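Local coordinates for protein putative neuraminyllactose-binding hemagglutinin homolog (Helicobacter pylori, PDB 3BGH) that probably acts as an outer-membrane lipoprotein adhesin of the flagellar sheath, with a proposed but unproven role in binding neuraminyllactose, at residues A[22-27]-A[65-70]; A[38-43]-A[80-85]; A[98-103]-A[134-139]; A[146-151]-A[203-208]. One frame throughout, in Å; residues are numbered along the deposited sequence.

Contact 1 (A[22-27]-A[65-70]); sequences HFHYPI and FLQLSS
Q67 reaches out from its helix and lays its carboxamide against the backbone of Y25, using both ends of the group. Its OE1 accepts from Y25 N at 3.0 Å, with the donor in the carbonyl plane and on a lone pair. The other arm, Q67 NE2, donates to Y25 O over 3.1 Å; that acceptor lies close to the amide plane, and the N-H...O angle is 162°. One glutamine thus pairs with the N-H and the C=O of a single residue, much as a neighbouring β-strand would, although 22-27 forms no regular strand. The two bonds together fix which end of the amide is oxygen and restrain its rotation. The side chain can turn this way because it bends at chi2 (-133°) after leaving the helix. H24 borders the same amide: its imidazole plane is only 12° from that of the carboxamide, and H24 CD2 sits 3.5 Å from Q67 NE2. Here an irregular N-terminal segment is laid along helix 54-73, the helix of a β-α-β unit. Farther along, I27 points its CB toward the helix, and its CD1 comes to 3.3 Å from the backbone O of Q67 and 3.8 Å from S70 CB, packing along the turn from Q67 to S70. Behind this first shell, Y198 OH also hydrogen-bonds Q67 OE1, giving that buried oxygen a second partner. F23 packs edge-to-face on F60 and ring against ring on Y198 of helix 186-208, and Y25 meets the ring of H199 on that same helix.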
loop_
_atom_site.group_PDB
_atom_site.type_symbol
_atom_site.label_atom_id
_atom_site.label_comp_id
_atom_site.label_asym_id
_atom_site.label_seq_id
_atom_site.Cartn_x
_atom_site.Cartn_y
_atom_site.Cartn_z
ATOM N N HIS A 22 15.413 0.949 14.114
ATOM C CA HIS A 22 15.672 2.270 14.649
ATOM C C HIS A 22 14.493 3.206 14.537
ATOM O O HIS A 22 14.526 4.170 13.777
ATOM C CB HIS A 22 16.928 2.893 14.052
ATOM C CG HIS A 22 17.476 4.013 14.877
ATOM N ND1 HIS A 22 17.596 5.302 14.398
ATOM C CD2 HIS A 22 17.893 4.046 16.169
ATOM C CE1 HIS A 22 18.091 6.076 15.352
ATOM N NE2 HIS A 22 18.281 5.338 16.434
ATOM N N PHE A 23 13.457 2.925 15.332
ATOM C CA PHE A 23 12.253 3.734 15.312
ATOM C C PHE A 23 12.413 4.934 16.269
ATOM O O PHE A 23 11.744 5.037 17.282
ATOM C CB PHE A 23 11.012 2.845 15.552
ATOM C CG PHE A 23 10.875 1.686 14.542
ATOM C CD1 PHE A 23 11.651 1.638 13.373
ATOM C CD2 PHE A 23 9.958 0.656 14.756
ATOM C CE1 PHE A 23 11.520 0.585 12.454
ATOM C CE2 PHE A 23 9.808 -0.399 13.825
ATOM C CZ PHE A 23 10.582 -0.426 12.684
ATOM N N HIS A 24 13.333 5.840 15.920
ATOM C CA HIS A 24 13.607 7.074 16.705
ATOM C C HIS A 24 14.098 8.199 15.777
ATOM O O HIS A 24 15.025 8.019 14.981
ATOM C CB HIS A 24 14.602 6.801 17.874
ATOM C CG HIS A 24 14.883 7.991 18.764
ATOM N ND1 HIS A 24 16.042 8.744 18.667
ATOM C CD2 HIS A 24 14.170 8.535 19.781
ATOM C CE1 HIS A 24 16.022 9.706 19.575
ATOM N NE2 HIS A 24 14.896 9.603 20.265
ATOM N N TYR A 25 13.436 9.349 15.845
ATOM C CA TYR A 25 13.832 10.492 15.036
ATOM C C TYR A 25 14.172 11.565 16.067
ATOM O O TYR A 25 13.366 11.802 16.967
ATOM C CB TYR A 25 12.671 10.897 14.104
ATOM C CG TYR A 25 12.806 12.253 13.431
ATOM C CD1 TYR A 25 13.705 12.439 12.378
ATOM C CD2 TYR A 25 12.023 13.350 13.842
ATOM C CE1 TYR A 25 13.850 13.681 11.748
ATOM C CE2 TYR A 25 12.156 14.619 13.206
ATOM C CZ TYR A 25 13.076 14.768 12.155
ATOM O OH TYR A 25 13.242 15.968 11.488
ATOM N N PRO A 26 15.379 12.172 15.985
ATOM C CA PRO A 26 15.715 13.148 17.039
ATOM C C PRO A 26 14.867 14.425 16.975
ATOM O O PRO A 26 14.997 15.207 16.033
ATOM C CB PRO A 26 17.198 13.449 16.783
ATOM C CG PRO A 26 17.410 13.139 15.316
ATOM C CD PRO A 26 16.469 12.011 14.997
ATOM N N ILE A 27 13.997 14.620 17.965
ATOM C CA ILE A 27 13.241 15.873 18.082
ATOM C C ILE A 27 14.181 16.975 18.570
ATOM O O ILE A 27 14.403 17.141 19.762
ATOM C CB ILE A 27 11.993 15.739 19.002
ATOM C CG1 ILE A 27 11.070 14.612 18.484
ATOM C CG2 ILE A 27 11.247 17.076 19.104
ATOM C CD1 ILE A 27 10.144 14.000 19.535
ATOM N N PHE A 65 3.830 6.966 18.649
ATOM C CA PHE A 65 2.915 7.415 19.670
ATOM C C PHE A 65 3.676 8.221 20.739
ATOM O O PHE A 65 3.263 9.320 21.117
ATOM C CB PHE A 65 2.263 6.168 20.236
ATOM C CG PHE A 65 1.083 6.426 21.097
ATOM C CD1 PHE A 65 0.169 7.415 20.776
ATOM C CD2 PHE A 65 0.877 5.652 22.230
ATOM C CE1 PHE A 65 -0.945 7.646 21.584
ATOM C CE2 PHE A 65 -0.220 5.870 23.047
ATOM C CZ PHE A 65 -1.141 6.868 22.730
ATOM N N LEU A 66 4.812 7.711 21.194
ATOM C CA LEU A 66 5.503 8.352 22.306
ATOM C C LEU A 66 6.199 9.583 21.787
ATOM O O LEU A 66 6.090 10.661 22.374
ATOM C CB LEU A 66 6.498 7.410 22.993
ATOM C CG LEU A 66 5.977 6.102 23.621
ATOM C CD1 LEU A 66 7.155 5.268 24.053
ATOM C CD2 LEU A 66 5.022 6.335 24.797
ATOM N N GLN A 67 6.874 9.427 20.660
ATOM C CA GLN A 67 7.537 10.523 20.009
ATOM C C GLN A 67 6.629 11.686 19.626
ATOM O O GLN A 67 7.015 12.837 19.744
ATOM C CB GLN A 67 8.264 10.018 18.802
ATOM C CG GLN A 67 9.424 9.107 19.153
ATOM C CD GLN A 67 10.640 9.499 18.378
ATOM O OE1 GLN A 67 10.885 8.979 17.280
ATOM N NE2 GLN A 67 11.384 10.479 18.903
ATOM N N LEU A 68 5.432 11.394 19.148
ATOM C CA LEU A 68 4.509 12.454 18.829
ATOM C C LEU A 68 4.027 13.155 20.085
ATOM O O LEU A 68 3.753 14.347 20.055
ATOM C CB LEU A 68 3.339 11.947 18.007
ATOM C CG LEU A 68 3.721 12.063 16.551
ATOM C CD1 LEU A 68 2.792 11.190 15.722
ATOM C CD2 LEU A 68 3.726 13.576 16.091
ATOM N N SER A 69 3.900 12.413 21.179
ATOM C CA SER A 69 3.639 13.056 22.462
ATOM C C SER A 69 4.819 13.970 22.836
ATOM O O SER A 69 4.597 15.145 23.132
ATOM C CB SER A 69 3.298 12.041 23.538
ATOM O OG SER A 69 2.022 11.475 23.271
ATOM N N SER A 70 6.056 13.474 22.724
ATOM C CA SER A 70 7.253 14.283 23.066
ATOM C C SER A 70 7.407 15.512 22.221
ATOM O O SER A 70 7.769 16.573 22.731
ATOM C CB SER A 70 8.547 13.498 22.963
ATOM O OG SER A 70 8.581 12.550 23.991
#

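Contact 2 (A[38-43]-A[80-85]); sequences LVVLIE and SQFKDA
L38 meets S80 at the start of this parallel pairing, its CD1 lying against the serine hydroxyl. At V39 the backbone bonding begins: S80 N donates to V39 O at 3.2 Å. V40 pairs with S80 and sends its side chain to the face that also carries I42 and F82; with CG1 anti to the backbone N (chi1 178°), that methyl meets the edge of the F82 ring, 3.8 Å from CD2 and near the ring plane. L41 provides the next two links. Its N donates to S80 O at 2.8 Å, almost straight at the hydrogen (172°), and its O receives F82 N at 3.2 Å. The side chain of L41 turns to the opposite face, where Q81 also points. I42 is paired with F82, but its CD1 reaches on to A85, 3.6 Å from CB, after the second segment has left the strand. E43 N makes a weak last bond to F82 O. Beyond it the extended side chains of E43 and K83 run side by side in the same direction, with E43 OE1 3.2 Å from K83 CG; the charged ends, OE2 and NZ, remain 4.2 Å apart, too far for a salt bridge, so any attraction between them is probably modest. D84 instead forms a salt bridge with K45. These are the two parallel strands of a β-α-β crossover. Helix 54-73 covers the L41 and Q81 face, where Q81 NE2 bonds S69 OG; I88, P89 and I92 pack against the other face, and strand 98-114 hydrogen-bonds to the far edge of strand 38-48.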
loop_
_atom_site.group_PDB
_atom_site.type_symbol
_atom_site.label_atom_id
_atom_site.label_comp_id
_atom_site.label_asym_id
_atom_site.label_seq_id
_atom_site.Cartn_x
_atom_site.Cartn_y
_atom_site.Cartn_z
ATOM N N LEU A 38 -4.803 21.660 24.555
ATOM C CA LEU A 38 -4.720 20.195 24.788
ATOM C C LEU A 38 -5.061 19.382 23.508
ATOM O O LEU A 38 -6.124 19.601 22.911
ATOM C CB LEU A 38 -5.668 19.766 25.922
ATOM C CG LEU A 38 -5.997 18.265 26.038
ATOM C CD1 LEU A 38 -4.823 17.435 26.536
ATOM C CD2 LEU A 38 -7.208 17.998 26.923
ATOM N N VAL A 39 -4.189 18.449 23.103
ATOM C CA VAL A 39 -4.512 17.526 21.983
ATOM C C VAL A 39 -4.633 16.072 22.434
ATOM O O VAL A 39 -3.808 15.582 23.198
ATOM C CB VAL A 39 -3.518 17.615 20.781
ATOM C CG1 VAL A 39 -3.097 19.045 20.505
ATOM C CG2 VAL A 39 -2.317 16.766 21.008
ATOM N N VAL A 40 -5.663 15.392 21.965
ATOM C CA VAL A 40 -5.825 13.975 22.228
ATOM C C VAL A 40 -5.085 13.158 21.160
ATOM O O VAL A 40 -5.281 13.358 19.965
ATOM C CB VAL A 40 -7.304 13.591 22.230
ATOM C CG1 VAL A 40 -7.472 12.107 22.451
ATOM C CG2 VAL A 40 -8.021 14.325 23.295
ATOM N N LEU A 41 -4.227 12.242 21.602
ATOM C CA LEU A 41 -3.481 11.393 20.690
ATOM C C LEU A 41 -3.935 9.964 20.862
ATOM O O LEU A 41 -3.867 9.436 21.960
ATOM C CB LEU A 41 -1.997 11.508 20.986
ATOM C CG LEU A 41 -1.076 11.200 19.818
ATOM C CD1 LEU A 41 -1.194 12.342 18.837
ATOM C CD2 LEU A 41 0.354 11.033 20.293
ATOM N N ILE A 42 -4.424 9.355 19.789
ATOM C CA ILE A 42 -4.895 7.966 19.799
ATOM C C ILE A 42 -3.777 7.053 19.286
ATOM O O ILE A 42 -2.975 7.486 18.469
ATOM C CB ILE A 42 -6.166 7.810 18.953
ATOM C CG1 ILE A 42 -7.264 8.664 19.563
ATOM C CG2 ILE A 42 -6.642 6.376 18.907
ATOM C CD1 ILE A 42 -8.596 8.465 18.930
ATOM N N GLU A 43 -3.698 5.820 19.798
ATOM C CA GLU A 43 -2.618 4.909 19.445
ATOM C C GLU A 43 -2.772 4.594 17.953
ATOM O O GLU A 43 -3.867 4.230 17.542
ATOM C CB GLU A 43 -2.672 3.623 20.300
ATOM C CG GLU A 43 -1.408 2.699 20.226
ATOM C CD GLU A 43 -1.451 1.490 21.208
ATOM O OE1 GLU A 43 -2.440 0.693 21.180
ATOM O OE2 GLU A 43 -0.471 1.313 21.984
ATOM N N SER A 80 -2.992 14.114 25.920
ATOM C CA SER A 80 -3.687 12.996 26.528
ATOM C C SER A 80 -3.726 11.815 25.553
ATOM O O SER A 80 -4.097 11.964 24.386
ATOM C CB SER A 80 -5.101 13.395 26.932
ATOM O OG SER A 80 -5.085 14.563 27.738
ATOM N N GLN A 81 -3.342 10.655 26.073
ATOM C CA GLN A 81 -3.124 9.448 25.311
ATOM C C GLN A 81 -4.231 8.439 25.594
ATOM O O GLN A 81 -4.596 8.230 26.739
ATOM C CB GLN A 81 -1.792 8.815 25.717
ATOM C CG GLN A 81 -0.552 9.631 25.499
ATOM C CD GLN A 81 0.685 8.854 25.913
ATOM O OE1 GLN A 81 0.596 7.873 26.667
ATOM N NE2 GLN A 81 1.840 9.266 25.421
ATOM N N PHE A 82 -4.755 7.810 24.551
ATOM C CA PHE A 82 -5.748 6.747 24.707
ATOM C C PHE A 82 -5.481 5.710 23.635
ATOM O O PHE A 82 -4.735 5.989 22.698
ATOM C CB PHE A 82 -7.170 7.318 24.594
ATOM C CG PHE A 82 -7.511 8.310 25.681
ATOM C CD1 PHE A 82 -7.891 7.873 26.952
ATOM C CD2 PHE A 82 -7.432 9.687 25.439
ATOM C CE1 PHE A 82 -8.199 8.785 27.966
ATOM C CE2 PHE A 82 -7.735 10.609 26.437
ATOM C CZ PHE A 82 -8.122 10.155 27.705
ATOM N N LYS A 83 -6.055 4.517 23.762
ATOM C CA LYS A 83 -5.847 3.493 22.739
ATOM C C LYS A 83 -6.954 3.406 21.683
ATOM O O LYS A 83 -6.725 2.873 20.598
ATOM C CB LYS A 83 -5.549 2.119 23.348
ATOM C CG LYS A 83 -4.060 1.924 23.615
ATOM C CD LYS A 83 -3.732 0.590 24.317
ATOM C CE LYS A 83 -2.261 0.603 24.812
ATOM N NZ LYS A 83 -1.825 -0.710 25.398
ATOM N N ASP A 84 -8.140 3.923 22.004
ATOM C CA ASP A 84 -9.273 3.989 21.074
ATOM C C ASP A 84 -10.045 5.275 21.385
ATOM O O ASP A 84 -9.948 5.795 22.505
ATOM C CB ASP A 84 -10.184 2.757 21.213
ATOM C CG ASP A 84 -9.492 1.437 20.788
ATOM O OD1 ASP A 84 -8.971 1.334 19.651
ATOM O OD2 ASP A 84 -9.487 0.479 21.593
ATOM N N ALA A 85 -10.790 5.800 20.412
ATOM C CA ALA A 85 -11.525 7.061 20.606
ATOM C C ALA A 85 -12.665 6.927 21.616
ATOM O O ALA A 85 -13.071 7.895 22.258
ATOM C CB ALA A 85 -12.043 7.596 19.282
#

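Contact 3 (A[98-103]-A[134-139]); sequences LVLRMD and LNFVEP
L100 and F136 lie side by side, pointing the same way from a non-hydrogen-bonded antiparallel pair. L100 CD2 rests over one face of the phenyl ring, 3.9 Å from its centroid and 14° off the normal, a CH-pi contact. L98 crosses the same side chain obliquely, its CD1 3.8 Å from F136 CB. Farther along this face L134 CD1 leans to M102 CB and L100 CB, each at 4.2 Å. On the reverse face V99 and V137 stand CB to CB in a hydrogen-bonded pair, and V99 CG2 slides past P139 CG at 3.7 Å. Between the two strands of this hairpin, V99 and V137 exchange N-H...O bonds of 2.9 Å each, from V99 N to V137 O and from V137 N to V99 O. R101 and N135 are matched less evenly: N135 N donates to R101 O at 2.8 Å from above the carbonyl plane, whereas the return bond is weak. The N135 amide turns to S147 OG and, through ND2, to the backbone O of D111 of the second subunit. Chemically, then, backbone bonds set the register; one face is hydrocarbon throughout, the other mixes valines with R101 and N135, whose buried amide finds partners on the adjacent strand and across the dimer.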
loop_
_atom_site.group_PDB
_atom_site.type_symbol
_atom_site.label_atom_id
_atom_site.label_comp_id
_atom_site.label_asym_id
_atom_site.label_seq_id
_atom_site.Cartn_x
_atom_site.Cartn_y
_atom_site.Cartn_z
ATOM N N LEU A 98 -8.147 19.218 19.672
ATOM C CA LEU A 98 -7.928 18.392 18.513
ATOM C C LEU A 98 -7.787 16.961 18.992
ATOM O O LEU A 98 -7.290 16.715 20.096
ATOM C CB LEU A 98 -6.620 18.868 17.872
ATOM C CG LEU A 98 -5.980 18.323 16.615
ATOM C CD1 LEU A 98 -7.000 17.909 15.576
ATOM C CD2 LEU A 98 -5.086 19.405 16.034
ATOM N N VAL A 99 -8.268 16.025 18.176
ATOM C CA VAL A 99 -7.948 14.612 18.339
ATOM C C VAL A 99 -7.187 14.190 17.097
ATOM O O VAL A 99 -7.683 14.351 16.002
ATOM C CB VAL A 99 -9.187 13.750 18.426
ATOM C CG1 VAL A 99 -8.794 12.307 18.746
ATOM C CG2 VAL A 99 -10.123 14.281 19.472
ATOM N N LEU A 100 -5.977 13.683 17.281
ATOM C CA LEU A 100 -5.170 13.164 16.217
ATOM C C LEU A 100 -5.249 11.647 16.255
ATOM O O LEU A 100 -5.243 11.029 17.316
ATOM C CB LEU A 100 -3.737 13.627 16.374
ATOM C CG LEU A 100 -3.395 15.103 16.164
ATOM C CD1 LEU A 100 -1.912 15.267 16.397
ATOM C CD2 LEU A 100 -3.737 15.537 14.748
ATOM N N ARG A 101 -5.309 11.059 15.068
ATOM C CA ARG A 101 -5.781 9.694 14.880
ATOM C C ARG A 101 -5.221 9.141 13.538
ATOM O O ARG A 101 -5.684 9.513 12.458
ATOM C CB ARG A 101 -7.328 9.712 14.942
ATOM C CG ARG A 101 -8.017 8.553 14.346
ATOM C CD ARG A 101 -9.381 8.350 14.970
ATOM N NE ARG A 101 -9.641 6.911 15.094
ATOM C CZ ARG A 101 -10.838 6.365 15.303
ATOM N NH1 ARG A 101 -11.925 7.125 15.395
ATOM N NH2 ARG A 101 -10.948 5.045 15.415
ATOM N N MET A 102 -4.209 8.287 13.648
ATOM C CA MET A 102 -3.414 7.798 12.544
ATOM C C MET A 102 -3.776 6.348 12.156
ATOM O O MET A 102 -3.724 5.444 12.992
ATOM C CB MET A 102 -1.919 7.881 12.896
ATOM C CG MET A 102 -1.005 7.927 11.672
ATOM S SD MET A 102 0.764 7.812 12.089
ATOM C CE MET A 102 0.785 8.907 13.562
ATOM N N ASP A 103 -4.136 6.148 10.887
ATOM C CA ASP A 103 -4.404 4.836 10.349
ATOM C C ASP A 103 -3.679 4.607 9.019
ATOM O O ASP A 103 -3.410 5.550 8.271
ATOM C CB ASP A 103 -5.912 4.622 10.195
ATOM C CG ASP A 103 -6.686 4.890 11.503
ATOM O OD1 ASP A 103 -7.097 3.913 12.172
ATOM O OD2 ASP A 103 -6.888 6.080 11.867
ATOM N N LEU A 134 -2.915 10.605 8.705
ATOM C CA LEU A 134 -3.210 11.315 9.939
ATOM C C LEU A 134 -4.544 12.090 9.858
ATOM O O LEU A 134 -4.644 13.045 9.102
ATOM C CB LEU A 134 -2.059 12.250 10.260
ATOM C CG LEU A 134 -2.122 13.012 11.589
ATOM C CD1 LEU A 134 -2.281 12.048 12.742
ATOM C CD2 LEU A 134 -0.854 13.791 11.753
ATOM N N ASN A 135 -5.547 11.691 10.662
ATOM C CA ASN A 135 -6.827 12.432 10.728
ATOM C C ASN A 135 -6.901 13.490 11.833
ATOM O O ASN A 135 -6.529 13.239 12.977
ATOM C CB ASN A 135 -8.051 11.484 10.774
ATOM C CG ASN A 135 -8.594 11.142 9.369
ATOM O OD1 ASN A 135 -8.082 11.620 8.366
ATOM N ND2 ASN A 135 -9.658 10.348 9.307
ATOM N N PHE A 136 -7.368 14.680 11.480
ATOM C CA PHE A 136 -7.581 15.752 12.439
ATOM C C PHE A 136 -9.066 15.804 12.751
ATOM O O PHE A 136 -9.883 16.073 11.877
ATOM C CB PHE A 136 -7.108 17.117 11.884
ATOM C CG PHE A 136 -5.629 17.216 11.634
ATOM C CD1 PHE A 136 -4.871 18.165 12.298
ATOM C CD2 PHE A 136 -4.996 16.398 10.703
ATOM C CE1 PHE A 136 -3.498 18.286 12.041
ATOM C CE2 PHE A 136 -3.606 16.507 10.460
ATOM C CZ PHE A 136 -2.867 17.431 11.129
ATOM N N VAL A 137 -9.415 15.543 14.003
ATOM C CA VAL A 137 -10.803 15.357 14.396
ATOM C C VAL A 137 -11.238 16.355 15.471
ATOM O O VAL A 137 -10.538 16.574 16.471
ATOM C CB VAL A 137 -11.062 13.908 14.886
ATOM C CG1 VAL A 137 -12.538 13.697 15.191
ATOM C CG2 VAL A 137 -10.588 12.872 13.868
ATOM N N GLU A 138 -12.401 16.961 15.236
ATOM C CA GLU A 138 -13.080 17.813 16.212
ATOM C C GLU A 138 -13.723 16.938 17.303
ATOM O O GLU A 138 -14.566 16.101 17.019
ATOM C CB GLU A 138 -14.028 18.808 15.517
ATOM C CG GLU A 138 -15.445 18.952 16.066
ATOM C CD GLU A 138 -15.524 19.383 17.538
ATOM O OE1 GLU A 138 -14.709 20.227 17.969
ATOM O OE2 GLU A 138 -16.420 18.866 18.252
ATOM N N PRO A 139 -13.234 17.077 18.543
ATOM C CA PRO A 139 -13.471 16.134 19.657
ATOM C C PRO A 139 -14.922 15.878 20.062
ATOM O O PRO A 139 -15.282 14.733 20.384
ATOM C CB PRO A 139 -12.684 16.754 20.817
ATOM C CG PRO A 139 -11.623 17.605 20.137
ATOM C CD PRO A 139 -12.319 18.166 18.927
#

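Contact 4 (A[146-151]-A[203-208]); sequences HSFGID and VHITKE
F148 projects from strand 146-151 toward the last turn of helix 186-208. With CG anti to the backbone N (chi1 162°), the ring extends beneath E208. F148 CG lies 3.6 Å from E208 CG, and that methylene sits over the ring centre, 3.5 Å from the centroid, in a CH-pi contact. Along one side of the ring CD2 and CE2 run under the glutamate CD and carboxylate, whose plane is only 3° from that of the phenyl, so the two flat groups stack. Along the other, CE1 approaches I205 CG1 at 3.9 Å, at the ring edge. At the tip, CZ is 3.4 Å from the backbone O of H204 and 3.8 Å from H204 CB. I150 continues the seam: its CG1 packs on H204 CB, and its side chain crosses that of I205 at about a right angle, with I150 CD1 3.8 Å from I205 CG1. No hydrogen bond joins the two segments. H146 and S147 on this outermost strand of the chain bond to E115 and V113 of the second subunit. The end of helix 186-208 runs roughly antiparallel to strand segment 146-151 and packs on the mixed sheet, an α+β arrangement.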
loop_
_atom_site.group_PDB
_atom_site.type_symbol
_atom_site.label_atom_id
_atom_site.label_comp_id
_atom_site.label_asym_id
_atom_site.label_seq_id
_atom_site.Cartn_x
_atom_site.Cartn_y
_atom_site.Cartn_z
ATOM N N HIS A 146 -9.635 17.368 8.716
ATOM C CA HIS A 146 -8.524 17.432 7.813
ATOM C C HIS A 146 -7.780 16.125 7.812
ATOM O O HIS A 146 -7.636 15.514 8.868
ATOM C CB HIS A 146 -7.591 18.555 8.248
ATOM C CG HIS A 146 -6.480 18.777 7.293
ATOM N ND1 HIS A 146 -6.662 19.427 6.094
ATOM C CD2 HIS A 146 -5.194 18.362 7.309
ATOM C CE1 HIS A 146 -5.514 19.467 5.441
ATOM N NE2 HIS A 146 -4.614 18.811 6.148
ATOM N N SER A 147 -7.303 15.705 6.642
ATOM C CA SER A 147 -6.555 14.465 6.507
ATOM C C SER A 147 -5.209 14.780 5.898
ATOM O O SER A 147 -5.151 15.449 4.878
ATOM C CB SER A 147 -7.284 13.459 5.595
ATOM O OG SER A 147 -8.533 13.058 6.136
ATOM N N PHE A 148 -4.136 14.267 6.501
ATOM C CA PHE A 148 -2.794 14.511 5.974
ATOM C C PHE A 148 -2.166 13.135 5.761
ATOM O O PHE A 148 -2.165 12.301 6.658
ATOM C CB PHE A 148 -1.977 15.407 6.924
ATOM C CG PHE A 148 -0.479 15.365 6.690
ATOM C CD1 PHE A 148 0.341 14.640 7.539
ATOM C CD2 PHE A 148 0.109 16.060 5.632
ATOM C CE1 PHE A 148 1.742 14.593 7.364
ATOM C CE2 PHE A 148 1.517 16.014 5.398
ATOM C CZ PHE A 148 2.339 15.280 6.285
ATOM N N GLY A 149 -1.685 12.897 4.548
ATOM C CA GLY A 149 -1.153 11.600 4.169
ATOM C C GLY A 149 0.361 11.563 4.038
ATOM O O GLY A 149 0.996 12.545 3.675
ATOM N N ILE A 150 0.952 10.424 4.390
ATOM C CA ILE A 150 2.322 10.177 4.069
ATOM C C ILE A 150 2.320 8.874 3.325
ATOM O O ILE A 150 1.854 7.841 3.838
ATOM C CB ILE A 150 3.217 10.103 5.297
ATOM C CG1 ILE A 150 2.880 11.217 6.291
ATOM C CG2 ILE A 150 4.658 10.170 4.877
ATOM C CD1 ILE A 150 2.066 10.744 7.501
ATOM N N ASP A 151 2.754 8.952 2.083
ATOM C CA ASP A 151 3.013 7.808 1.255
ATOM C C ASP A 151 4.355 7.193 1.689
ATOM O O ASP A 151 5.405 7.883 1.745
ATOM C CB ASP A 151 3.098 8.279 -0.196
ATOM C CG ASP A 151 3.391 7.159 -1.181
ATOM O OD1 ASP A 151 3.613 5.982 -0.812
ATOM O OD2 ASP A 151 3.424 7.476 -2.375
ATOM N N VAL A 203 9.260 12.857 9.992
ATOM C CA VAL A 203 9.648 14.114 9.350
ATOM C C VAL A 203 8.448 14.824 8.733
ATOM O O VAL A 203 8.302 16.041 8.839
ATOM C CB VAL A 203 10.664 13.883 8.212
ATOM C CG1 VAL A 203 10.827 15.142 7.370
ATOM C CG2 VAL A 203 12.031 13.468 8.750
ATOM N N HIS A 204 7.596 14.081 8.044
ATOM C CA HIS A 204 6.481 14.706 7.374
ATOM C C HIS A 204 5.459 15.169 8.392
ATOM O O HIS A 204 4.954 16.248 8.264
ATOM C CB HIS A 204 5.865 13.772 6.322
ATOM C CG HIS A 204 6.671 13.670 5.061
ATOM N ND1 HIS A 204 6.098 13.675 3.807
ATOM C CD2 HIS A 204 8.006 13.555 4.863
ATOM C CE1 HIS A 204 7.048 13.576 2.895
ATOM N NE2 HIS A 204 8.216 13.498 3.508
ATOM N N ILE A 205 5.154 14.361 9.398
ATOM C CA ILE A 205 4.191 14.785 10.395
ATOM C C ILE A 205 4.712 15.945 11.242
ATOM O O ILE A 205 3.969 16.859 11.536
ATOM C CB ILE A 205 3.747 13.670 11.325
ATOM C CG1 ILE A 205 2.745 12.752 10.636
ATOM C CG2 ILE A 205 3.026 14.272 12.552
ATOM C CD1 ILE A 205 2.417 11.493 11.443
ATOM N N THR A 206 5.979 15.905 11.641
ATOM C CA THR A 206 6.504 16.975 12.479
ATOM C C THR A 206 6.455 18.274 11.703
ATOM O O THR A 206 6.142 19.310 12.289
ATOM C CB THR A 206 7.947 16.729 12.958
ATOM O OG1 THR A 206 8.750 16.358 11.828
ATOM C CG2 THR A 206 7.991 15.637 14.019
ATOM N N LYS A 207 6.749 18.235 10.395
ATOM C CA LYS A 207 6.648 19.451 9.589
ATOM C C LYS A 207 5.193 19.859 9.348
ATOM O O LYS A 207 4.896 21.071 9.226
ATOM C CB LYS A 207 7.443 19.372 8.288
ATOM C CG LYS A 207 8.948 19.377 8.555
ATOM C CD LYS A 207 9.797 18.909 7.357
ATOM C CE LYS A 207 11.298 18.937 7.736
ATOM N NZ LYS A 207 12.205 18.792 6.547
ATOM N N GLU A 208 4.282 18.884 9.311
ATOM C CA GLU A 208 2.885 19.231 9.124
ATOM C C GLU A 208 2.256 19.875 10.349
ATOM O O GLU A 208 1.338 20.654 10.216
ATOM C CB GLU A 208 2.022 18.038 8.680
ATOM C CG GLU A 208 0.669 18.467 8.077
ATOM C CD GLU A 208 0.807 19.436 6.853
ATOM O OE1 GLU A 208 -0.234 19.963 6.399
ATOM O OE2 GLU A 208 1.931 19.667 6.333
#

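Overall arrangement
From the N terminus, contact 1 closes first, where helix 54-73 returns to the irregular 22-27 segment. Contact 2 crosses it, since strand 38-48 leaves before that helix and strand 78-82 follows it; F65, packing on L41 and Q81, joins the two. Contact 3 comes next in series, closing the long hairpin of strands 98-114 and 123-137, and shares the sheet with contact 2 through backbone bonds between V40 and both L98 and L100. Contact 4 closes last, joining outer strand 144-161 to helix 186-208. A backbone bond from F136 N to H146 O links it with contact 3, while Y25 on V203 and L68 on I205 tie it back to contact 1, uniting both helices and the five-stranded sheet.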